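Streptomycin 3''-adenylyltransferase (Enterococcus faecalis, PDB 6SXJ) transfers the AMP moiety of ATP to the 9-hydroxyl of spectinomycin, releasing diphosphate and making the bacterium resistant to spectinomycin but not to streptomycin. Local coordinates at residues T88-W98 with K124-L134; D179-T187 with A225-W236. All blocks are in the same frame, centred on the assembly; numbering follows the deposited sequence.

Contact 1 of 2, residues T88-W98 with K124-L134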
loop_
_atom_site.group_PDB
_atom_site.type_symbol
_atom_site.label_atom_id
_atom_site.label_comp_id
_atom_site.label_asym_id
_atom_site.label_seq_id
_atom_site.Cartn_x
_atom_site.Cartn_y
_atom_site.Cartn_z
ATOM N N THR A 88 -4.277 7.754 0.428
ATOM C CA THR A 88 -5.624 7.282 0.713
ATOM C C THR A 88 -6.326 8.268 1.636
ATOM O O THR A 88 -5.717 8.798 2.571
ATOM C CB THR A 88 -5.603 5.904 1.383
ATOM O OG1 THR A 88 -4.957 4.962 0.523
ATOM C CG2 THR A 88 -7.015 5.440 1.688
ATOM N N ILE A 89 -7.612 8.488 1.385
ATOM C CA ILE A 89 -8.442 9.373 2.191
ATOM C C ILE A 89 -9.558 8.545 2.810
ATOM O O ILE A 89 -10.264 7.814 2.102
ATOM C CB ILE A 89 -9.024 10.527 1.351
ATOM C CG1 ILE A 89 -7.900 11.288 0.644
ATOM C CG2 ILE A 89 -9.854 11.451 2.227
ATOM C CD1 ILE A 89 -8.365 12.476 -0.163
ATOM N N ILE A 90 -9.715 8.661 4.124
ATOM C CA ILE A 90 -10.838 8.067 4.832
ATOM C C ILE A 90 -11.603 9.166 5.554
ATOM O O ILE A 90 -11.042 10.204 5.932
ATOM C CB ILE A 90 -10.389 6.981 5.832
ATOM C CG1 ILE A 90 -9.283 7.523 6.746
ATOM C CG2 ILE A 90 -9.919 5.737 5.093
ATOM C CD1 ILE A 90 -8.968 6.620 7.910
ATOM N N ILE A 91 -12.903 8.931 5.725
ATOM C CA ILE A 91 -13.771 9.770 6.541
ATOM C C ILE A 91 -13.783 9.186 7.940
ATOM O O ILE A 91 -14.006 7.983 8.112
ATOM C CB ILE A 91 -15.195 9.826 5.961
ATOM C CG1 ILE A 91 -15.146 10.242 4.495
ATOM C CG2 ILE A 91 -16.059 10.785 6.764
ATOM C CD1 ILE A 91 -16.476 10.695 3.935
ATOM N N GLN A 92 -13.526 10.024 8.948
ATOM C CA GLN A 92 -13.414 9.499 10.304
ATOM C C GLN A 92 -14.683 8.758 10.712
ATOM O O GLN A 92 -14.619 7.661 11.278
ATOM C CB GLN A 92 -13.116 10.623 11.293
ATOM C CG GLN A 92 -12.681 10.116 12.653
ATOM C CD GLN A 92 -12.616 11.220 13.693
ATOM O OE1 GLN A 92 -12.591 12.406 13.358
ATOM N NE2 GLN A 92 -12.585 10.833 14.963
ATOM N N GLN A 93 -15.848 9.352 10.439
ATOM C CA GLN A 93 -17.101 8.796 10.941
ATOM C C GLN A 93 -17.445 7.477 10.261
ATOM O O GLN A 93 -18.153 6.648 10.843
ATOM C CB GLN A 93 -18.232 9.806 10.748
ATOM C CG GLN A 93 -18.514 10.146 9.288
ATOM C CD GLN A 93 -19.933 10.638 9.058
ATOM O OE1 GLN A 93 -20.723 10.757 9.997
ATOM N NE2 GLN A 93 -20.263 10.924 7.801
ATOM N N GLU A 94 -16.960 7.263 9.037
ATOM C CA GLU A 94 -17.248 6.032 8.315
ATOM C C GLU A 94 -16.523 4.827 8.892
ATOM O O GLU A 94 -16.820 3.696 8.492
ATOM C CB GLU A 94 -16.880 6.191 6.841
ATOM C CG GLU A 94 -17.768 7.177 6.115
ATOM C CD GLU A 94 -17.613 7.098 4.629
ATOM O OE1 GLU A 94 -16.556 6.587 4.204
ATOM O OE2 GLU A 94 -18.538 7.537 3.903
ATOM N N MET A 95 -15.592 5.037 9.819
ATOM C CA MET A 95 -14.881 3.922 10.424
ATOM C C MET A 95 -15.522 3.417 11.711
ATOM O O MET A 95 -15.103 2.378 12.226
ATOM C CB MET A 95 -13.430 4.306 10.711
ATOM C CG MET A 95 -12.737 5.152 9.646
ATOM S SD MET A 95 -12.947 4.639 7.926
ATOM C CE MET A 95 -12.180 3.028 7.953
ATOM N N VAL A 96 -16.591 4.063 12.179
ATOM C CA VAL A 96 -17.260 3.686 13.420
ATOM C C VAL A 96 -18.715 3.375 13.083
ATOM O O VAL A 96 -19.360 4.147 12.385
ATOM C CB VAL A 96 -17.197 4.804 14.477
ATOM C CG1 VAL A 96 -15.753 5.109 14.865
ATOM C CG2 VAL A 96 -17.905 6.064 13.979
ATOM N N PRO A 97 -19.265 2.237 13.555
ATOM C CA PRO A 97 -18.538 1.156 14.241
ATOM C C PRO A 97 -17.609 0.447 13.257
ATOM O O PRO A 97 -17.921 0.406 12.065
ATOM C CB PRO A 97 -19.652 0.230 14.743
ATOM C CG PRO A 97 -20.817 0.503 13.843
ATOM C CD PRO A 97 -20.704 1.941 13.406
ATOM N N TRP A 98 -16.485 -0.085 13.728
ATOM C CA TRP A 98 -15.545 -0.712 12.809
ATOM C C TRP A 98 -16.227 -1.842 12.048
ATOM O O TRP A 98 -16.971 -2.643 12.623
ATOM C CB TRP A 98 -14.327 -1.254 13.552
ATOM C CG TRP A 98 -13.442 -2.061 12.647
ATOM C CD1 TRP A 98 -13.264 -3.411 12.664
ATOM C CD2 TRP A 98 -12.639 -1.565 11.569
ATOM N NE1 TRP A 98 -12.392 -3.788 11.674
ATOM C CE2 TRP A 98 -11.998 -2.672 10.982
ATOM C CE3 TRP A 98 -12.401 -0.292 11.040
ATOM C CZ2 TRP A 98 -11.118 -2.543 9.905
ATOM C CZ3 TRP A 98 -11.533 -0.168 9.968
ATOM C CH2 TRP A 98 -10.904 -1.288 9.412
ATOM N N LYS A 124 -16.491 6.396 -3.598
ATOM C CA LYS A 124 -16.518 5.655 -2.346
ATOM C C LYS A 124 -16.572 4.165 -2.645
ATOM O O LYS A 124 -17.413 3.707 -3.421
ATOM C CB LYS A 124 -17.720 6.071 -1.496
ATOM C CG LYS A 124 -17.886 5.249 -0.219
ATOM C CD LYS A 124 -16.816 5.566 0.822
ATOM C CE LYS A 124 -16.854 7.015 1.294
ATOM N NZ LYS A 124 -18.236 7.600 1.291
ATOM N N GLU A 125 -15.668 3.406 -2.035
ATOM C CA GLU A 125 -15.625 1.972 -2.271
ATOM C C GLU A 125 -15.201 1.272 -0.991
ATOM O O GLU A 125 -14.718 1.896 -0.040
ATOM C CB GLU A 125 -14.671 1.616 -3.418
ATOM C CG GLU A 125 -13.388 2.423 -3.418
ATOM C CD GLU A 125 -12.342 1.879 -4.377
ATOM O OE1 GLU A 125 -12.141 0.643 -4.401
ATOM O OE2 GLU A 125 -11.712 2.692 -5.097
ATOM N N LEU A 126 -15.388 -0.042 -0.984
ATOM C CA LEU A 126 -14.962 -0.896 0.111
ATOM C C LEU A 126 -13.642 -1.531 -0.293
ATOM O O LEU A 126 -13.495 -1.980 -1.433
ATOM C CB LEU A 126 -16.012 -1.962 0.415
ATOM C CG LEU A 126 -17.252 -1.492 1.184
ATOM C CD1 LEU A 126 -16.955 -1.394 2.678
ATOM C CD2 LEU A 126 -17.779 -0.164 0.672
ATOM N N ASN A 127 -12.675 -1.532 0.621
ATOM C CA ASN A 127 -11.313 -1.957 0.301
ATOM C C ASN A 127 -10.801 -2.808 1.456
ATOM O O ASN A 127 -10.332 -2.279 2.470
ATOM C CB ASN A 127 -10.406 -0.755 0.052
ATOM C CG ASN A 127 -8.970 -1.155 -0.227
ATOM O OD1 ASN A 127 -8.631 -2.341 -0.245
ATOM N ND2 ASN A 127 -8.109 -0.160 -0.442
ATOM N N SER A 128 -10.876 -4.128 1.291
ATOM C CA SER A 128 -10.391 -5.022 2.333
ATOM C C SER A 128 -8.923 -4.776 2.646
ATOM O O SER A 128 -8.491 -4.967 3.788
ATOM C CB SER A 128 -10.607 -6.476 1.914
ATOM O OG SER A 128 -9.583 -7.302 2.435
ATOM N N ASP A 129 -8.139 -4.343 1.654
ATOM C CA ASP A 129 -6.720 -4.117 1.891
ATOM C C ASP A 129 -6.491 -2.938 2.826
ATOM O O ASP A 129 -5.475 -2.892 3.529
ATOM C CB ASP A 129 -5.998 -3.882 0.565
ATOM C CG ASP A 129 -5.655 -5.173 -0.145
ATOM O OD1 ASP A 129 -5.390 -6.178 0.546
ATOM O OD2 ASP A 129 -5.652 -5.187 -1.395
ATOM N N LEU A 130 -7.414 -1.974 2.845
ATOM C CA LEU A 130 -7.276 -0.825 3.729
ATOM C C LEU A 130 -7.279 -1.234 5.195
ATOM O O LEU A 130 -6.752 -0.502 6.040
ATOM C CB LEU A 130 -8.397 0.175 3.448
ATOM C CG LEU A 130 -8.443 1.424 4.324
ATOM C CD1 LEU A 130 -7.204 2.288 4.150
ATOM C CD2 LEU A 130 -9.700 2.211 3.993
ATOM N N THR A 131 -7.852 -2.391 5.520
ATOM C CA THR A 131 -7.791 -2.855 6.901
ATOM C C THR A 131 -6.356 -3.141 7.328
ATOM O O THR A 131 -6.005 -2.957 8.497
ATOM C CB THR A 131 -8.659 -4.105 7.080
ATOM O OG1 THR A 131 -10.039 -3.733 7.013
ATOM C CG2 THR A 131 -8.379 -4.764 8.427
ATOM N N ILE A 132 -5.524 -3.623 6.409
ATOM C CA ILE A 132 -4.122 -3.869 6.730
ATOM C C ILE A 132 -3.356 -2.558 6.810
ATOM O O ILE A 132 -2.420 -2.425 7.611
ATOM C CB ILE A 132 -3.515 -4.810 5.679
ATOM C CG1 ILE A 132 -4.421 -6.028 5.474
ATOM C CG2 ILE A 132 -2.132 -5.263 6.093
ATOM C CD1 ILE A 132 -4.066 -6.848 4.250
ATOM N N MET A 133 -3.737 -1.579 5.989
ATOM C CA MET A 133 -3.091 -0.276 6.020
ATOM C C MET A 133 -3.393 0.444 7.324
ATOM O O MET A 133 -2.478 0.895 8.023
ATOM C CB MET A 133 -3.555 0.554 4.825
ATOM C CG MET A 133 -3.473 -0.182 3.504
ATOM S SD MET A 133 -4.145 0.745 2.120
ATOM C CE MET A 133 -3.615 2.418 2.506
ATOM N N LEU A 134 -4.676 0.556 7.668
ATOM C CA LEU A 134 -5.051 1.204 8.920
ATOM C C LEU A 134 -4.417 0.496 10.108
ATOM O O LEU A 134 -4.018 1.140 11.085
ATOM C CB LEU A 134 -6.572 1.239 9.057
ATOM C CG LEU A 134 -7.339 1.980 7.961
ATOM C CD1 LEU A 134 -8.841 1.901 8.201
ATOM C CD2 LEU A 134 -6.884 3.428 7.886
#

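Contact 2 of 2, residues D179-T187 with A225-W236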
loop_
_atom_site.group_PDB
_atom_site.type_symbol
_atom_site.label_atom_id
_atom_site.label_comp_id
_atom_site.label_asym_id
_atom_site.label_seq_id
_atom_site.Cartn_x
_atom_site.Cartn_y
_atom_site.Cartn_z
ATOM N N ASP A 179 2.006 -12.089 -14.837
ATOM C CA ASP A 179 2.587 -10.863 -15.385
ATOM C C ASP A 179 2.902 -9.798 -14.336
ATOM O O ASP A 179 3.576 -8.808 -14.645
ATOM C CB ASP A 179 1.676 -10.268 -16.462
ATOM C CG ASP A 179 1.830 -10.962 -17.802
ATOM O OD1 ASP A 179 0.840 -11.554 -18.286
ATOM O OD2 ASP A 179 2.940 -10.921 -18.374
ATOM N N ASP A 180 2.421 -9.972 -13.107
ATOM C CA ASP A 180 2.952 -9.213 -11.979
ATOM C C ASP A 180 3.554 -10.213 -10.996
ATOM O O ASP A 180 3.280 -10.160 -9.793
ATOM C CB ASP A 180 1.875 -8.346 -11.319
ATOM C CG ASP A 180 0.664 -9.134 -10.895
ATOM O OD1 ASP A 180 0.273 -9.022 -9.713
ATOM O OD2 ASP A 180 0.092 -9.852 -11.745
ATOM N N GLU A 181 4.377 -11.132 -11.517
ATOM C CA GLU A 181 4.857 -12.255 -10.714
ATOM C C GLU A 181 5.598 -11.778 -9.477
ATOM O O GLU A 181 5.307 -12.217 -8.357
ATOM C CB GLU A 181 5.774 -13.148 -11.548
ATOM C CG GLU A 181 5.068 -13.958 -12.603
ATOM C CD GLU A 181 4.828 -13.162 -13.861
ATOM O OE1 GLU A 181 4.866 -11.916 -13.789
ATOM O OE2 GLU A 181 4.594 -13.777 -14.920
ATOM N N THR A 182 6.578 -10.889 -9.660
ATOM C CA THR A 182 7.422 -10.477 -8.545
ATOM C C THR A 182 6.589 -9.913 -7.399
ATOM O O THR A 182 6.827 -10.234 -6.229
ATOM C CB THR A 182 8.458 -9.451 -9.018
ATOM O OG1 THR A 182 9.125 -9.941 -10.191
ATOM C CG2 THR A 182 9.481 -9.203 -7.924
ATOM N N ASN A 183 5.618 -9.056 -7.717
ATOM C CA ASN A 183 4.764 -8.506 -6.668
ATOM C C ASN A 183 4.057 -9.625 -5.912
ATOM O O ASN A 183 4.076 -9.667 -4.675
ATOM C CB ASN A 183 3.743 -7.535 -7.268
ATOM C CG ASN A 183 4.363 -6.573 -8.259
ATOM O OD1 ASN A 183 5.134 -6.977 -9.131
ATOM N ND2 ASN A 183 4.028 -5.294 -8.133
ATOM N N SER A 184 3.445 -10.557 -6.646
ATOM C CA SER A 184 2.620 -11.582 -6.016
ATOM C C SER A 184 3.448 -12.478 -5.101
ATOM O O SER A 184 3.051 -12.766 -3.966
ATOM C CB SER A 184 1.915 -12.405 -7.095
ATOM O OG SER A 184 0.851 -11.670 -7.677
ATOM N N ILE A 185 4.611 -12.925 -5.578
ATOM C CA ILE A 185 5.458 -13.789 -4.759
ATOM C C ILE A 185 5.814 -13.095 -3.452
ATOM O O ILE A 185 5.641 -13.650 -2.361
ATOM C CB ILE A 185 6.728 -14.191 -5.531
ATOM C CG1 ILE A 185 6.379 -15.028 -6.756
ATOM C CG2 ILE A 185 7.673 -14.958 -4.623
ATOM C CD1 ILE A 185 7.584 -15.437 -7.576
ATOM N N LEU A 186 6.339 -11.875 -3.540
ATOM C CA LEU A 186 6.829 -11.205 -2.340
ATOM C C LEU A 186 5.690 -10.698 -1.468
ATOM O O LEU A 186 5.826 -10.657 -0.241
ATOM C CB LEU A 186 7.766 -10.059 -2.724
ATOM C CG LEU A 186 8.899 -10.469 -3.667
ATOM C CD1 LEU A 186 9.397 -9.263 -4.449
ATOM C CD2 LEU A 186 10.042 -11.128 -2.906
ATOM N N THR A 187 4.561 -10.325 -2.071
ATOM C CA THR A 187 3.377 -10.032 -1.272
ATOM C C THR A 187 3.022 -11.220 -0.386
ATOM O O THR A 187 2.844 -11.076 0.831
ATOM C CB THR A 187 2.203 -9.670 -2.185
ATOM O OG1 THR A 187 2.639 -8.753 -3.198
ATOM C CG2 THR A 187 1.075 -9.032 -1.372
ATOM N N ALA A 225 12.825 -13.101 -7.410
ATOM C CA ALA A 225 11.837 -12.029 -7.344
ATOM C C ALA A 225 12.403 -10.796 -6.645
ATOM O O ALA A 225 12.110 -9.663 -7.043
ATOM C CB ALA A 225 10.578 -12.520 -6.625
ATOM N N VAL A 226 13.218 -10.995 -5.604
ATOM C CA VAL A 226 13.852 -9.863 -4.929
ATOM C C VAL A 226 14.607 -9.006 -5.939
ATOM O O VAL A 226 14.454 -7.780 -5.984
ATOM C CB VAL A 226 14.783 -10.358 -3.808
ATOM C CG1 VAL A 226 15.533 -9.187 -3.182
ATOM C CG2 VAL A 226 13.992 -11.123 -2.758
ATOM N N ARG A 227 15.424 -9.649 -6.774
ATOM C CA ARG A 227 16.250 -8.915 -7.729
ATOM C C ARG A 227 15.398 -8.040 -8.642
ATOM O O ARG A 227 15.672 -6.845 -8.810
ATOM C CB ARG A 227 17.088 -9.897 -8.551
ATOM C CG ARG A 227 18.092 -10.704 -7.737
ATOM C CD ARG A 227 18.523 -11.978 -8.453
ATOM N NE ARG A 227 18.804 -11.764 -9.871
ATOM C CZ ARG A 227 19.287 -12.696 -10.689
ATOM N NH1 ARG A 227 19.548 -13.914 -10.232
ATOM N NH2 ARG A 227 19.511 -12.411 -11.966
ATOM N N SER A 228 14.357 -8.619 -9.249
ATOM C CA SER A 228 13.504 -7.851 -10.153
ATOM C C SER A 228 12.883 -6.652 -9.443
ATOM O O SER A 228 12.802 -5.557 -10.012
ATOM C CB SER A 228 12.416 -8.755 -10.736
ATOM O OG SER A 228 11.351 -8.002 -11.292
ATOM N N TYR A 229 12.450 -6.840 -8.191
ATOM C CA TYR A 229 11.896 -5.734 -7.416
ATOM C C TYR A 229 12.900 -4.597 -7.271
ATOM O O TYR A 229 12.506 -3.430 -7.158
ATOM C CB TYR A 229 11.443 -6.250 -6.045
ATOM C CG TYR A 229 11.005 -5.175 -5.073
ATOM C CD1 TYR A 229 9.818 -4.475 -5.263
ATOM C CD2 TYR A 229 11.777 -4.865 -3.960
ATOM C CE1 TYR A 229 9.419 -3.493 -4.378
ATOM C CE2 TYR A 229 11.389 -3.883 -3.069
ATOM C CZ TYR A 229 10.209 -3.201 -3.281
ATOM O OH TYR A 229 9.824 -2.225 -2.392
ATOM N N LEU A 230 14.197 -4.913 -7.288
ATOM C CA LEU A 230 15.253 -3.913 -7.232
ATOM C C LEU A 230 15.768 -3.535 -8.618
ATOM O O LEU A 230 16.873 -2.994 -8.736
ATOM C CB LEU A 230 16.403 -4.410 -6.355
ATOM C CG LEU A 230 15.995 -5.080 -5.042
ATOM C CD1 LEU A 230 17.210 -5.356 -4.162
ATOM C CD2 LEU A 230 14.979 -4.229 -4.290
ATOM N N GLY A 231 14.991 -3.811 -9.664
ATOM C CA GLY A 231 15.327 -3.369 -11.004
ATOM C C GLY A 231 15.453 -4.487 -12.016
ATOM O O GLY A 231 14.735 -4.512 -13.022
ATOM N N GLU A 232 16.363 -5.421 -11.743
ATOM C CA GLU A 232 16.732 -6.497 -12.658
ATOM C C GLU A 232 15.593 -7.009 -13.532
ATOM O O GLU A 232 14.496 -7.291 -13.042
ATOM C CB GLU A 232 17.302 -7.663 -11.843
ATOM C CG GLU A 232 18.461 -8.404 -12.471
ATOM C CD GLU A 232 19.430 -8.929 -11.426
ATOM O OE1 GLU A 232 20.075 -9.969 -11.679
ATOM O OE2 GLU A 232 19.543 -8.300 -10.348
ATOM N N ASN A 233 15.855 -7.140 -14.830
ATOM C CA ASN A 233 14.897 -7.722 -15.767
ATOM C C ASN A 233 15.049 -9.239 -15.731
ATOM O O ASN A 233 16.085 -9.774 -16.139
ATOM C CB ASN A 233 15.130 -7.174 -17.171
ATOM C CG ASN A 233 13.977 -7.459 -18.102
ATOM O OD1 ASN A 233 12.917 -6.840 -18.003
ATOM N ND2 ASN A 233 14.173 -8.406 -19.011
ATOM N N ILE A 234 14.015 -9.935 -15.255
ATOM C CA ILE A 234 14.129 -11.346 -14.923
ATOM C C ILE A 234 13.441 -12.260 -15.937
ATOM O O ILE A 234 13.897 -13.392 -16.134
ATOM C CB ILE A 234 13.586 -11.605 -13.501
ATOM C CG1 ILE A 234 14.545 -11.037 -12.449
ATOM C CG2 ILE A 234 13.349 -13.091 -13.280
ATOM C CD1 ILE A 234 15.944 -11.634 -12.486
ATOM N N GLU A 235 12.354 -11.820 -16.569
ATOM C CA GLU A 235 11.742 -12.615 -17.627
ATOM C C GLU A 235 11.288 -13.972 -17.099
ATOM O O GLU A 235 12.007 -14.969 -17.220
ATOM C CB GLU A 235 12.729 -12.791 -18.783
ATOM C CG GLU A 235 12.172 -13.523 -19.987
ATOM C CD GLU A 235 13.175 -14.491 -20.587
ATOM O OE1 GLU A 235 13.915 -14.088 -21.511
ATOM O OE2 GLU A 235 13.228 -15.652 -20.129
ATOM N N TRP A 236 10.090 -14.018 -16.526
ATOM C CA TRP A 236 9.591 -15.213 -15.862
ATOM C C TRP A 236 8.990 -16.235 -16.820
ATOM O O TRP A 236 8.431 -17.235 -16.356
ATOM C CB TRP A 236 8.523 -14.834 -14.833
ATOM C CG TRP A 236 8.952 -13.859 -13.786
ATOM C CD1 TRP A 236 8.865 -12.497 -13.846
ATOM C CD2 TRP A 236 9.505 -14.171 -12.506
ATOM N NE1 TRP A 236 9.337 -11.943 -12.683
ATOM C CE2 TRP A 236 9.738 -12.950 -11.842
ATOM C CE3 TRP A 236 9.830 -15.365 -11.854
ATOM C CZ2 TRP A 236 10.279 -12.888 -10.563
ATOM C CZ3 TRP A 236 10.368 -15.300 -10.587
ATOM C CH2 TRP A 236 10.589 -14.072 -9.954
#

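Contact 1 of 2, residues T88-W98 with K124-L134
Strand 88-91, which carries Thr-88 and Ile-90, and helix 130-134, which carries Leu-130 and Leu-134, run almost perpendicular, their axes 11.5 Å apart at closest approach and 88° between directions. Thr-88 touches Leu-130 CD1 with CG2 and Met-133 CE with OG1. Ile-90 faces the helix with both branches: CG2 lies 3.7 Å from CD2 of Leu-130, and CD1, at the end of the other branch, slides past Leu-134 to within 3.8 Å of its CD2. CD1, the second methyl of Leu-134, meets Met-95 CE tip to tip at 3.5 Å and also touches the Trp-98 ring at its edge. On that edge, Thr-131 OG1 lies 3.3 Å from Trp-98 CZ2; its polar partner is His-100 ND1, while Trp-98 NE1 is hydrogen-bonded to Asp-161. Past the end of strand 88-91, Glu-94 meets Lys-124, whose chain is bent at chi2, chi3 and chi4, and NZ bonds the syn lone pair of Glu-94 OE2 at 2.6 Å. Ahead of the helix, Asn-127 OD1 takes a weak capping bond from Asp-129 N. The contact thus pairs an apolar centre, where the nucleotidyltransferase sheet receives the helix, with a salt bridge between partly exposed side chains.

Contact 2 of 2, residues D179-T187 with A225-W236
Thr-182, on the helix of 179-187, is wedged between Ala-225, Ser-228 and Trp-236. Its CB stands 4.0 Å from Ser-228 OG. From there the side chain divides: CG2, anti to the backbone N, packs on Ala-225 CB at 3.7 Å and near Tyr-229 CB, while OG1 turns toward Ser-228 and the indole edge. OG1 and Ser-228 OG share a hydrogen bond of 3.2 Å in which either hydroxyl may be the donor. A second, weak bond reaches the same oxygen from Trp-236 NE1, also at 3.2 Å, with an N-H...O angle of only 125°; OG1 sits at the edge of the indole, near its plane. The hydroxyl thus has one shared hydrogen bond and a weak, bent approach from the indole N-H.

The indole is itself sandwiched. Glu-181 CB lies over the five-membered ring of Trp-236, 3.8 Å from its centroid, a CH-pi contact, and Ile-234 CG2 covers the opposite face. The Glu-181 chain bends at chi2 and lays the carboxylate alongside the ring, the two planes 12° apart. One turn on, Ile-185 CD1 touches Trp-236 CH2, and Leu-186 packs against Ala-225, Val-226 and Tyr-229, its CD2 4.0 Å from Val-226 CG2.

Helices 181-187 and 225-229 cross at -122° with their axes 9.0 Å apart. Helix 241-253 adjoins Glu-181, Ile-185 and Trp-236, whereas helix 203-212 meets Val-226 and Tyr-229, placing the contact within the helical bundle of the C-terminal domain.

Contact 1 closes before contact 2 opens along the chain, and the two lie on opposite sides of its centre, with contact centres about 29 Å apart and nearest atoms about 7 Å apart, so they do not touch. Contact 1 joins strand 85-91 of the mixed sheet to strand 125-126 and helix 130-139; contact 2 is built from helices 181-196 and 216-229. They share no helix or strand, but helix 159-173 borders a segment of each, meeting Ser-128 and Ile-132 of segment 124-134 and Ser-184 and Thr-187 of segment 179-187. The pair thus samples the two-part architecture of this enzyme, a sheet-based nucleotidyltransferase domain followed by a helical C-terminal domain.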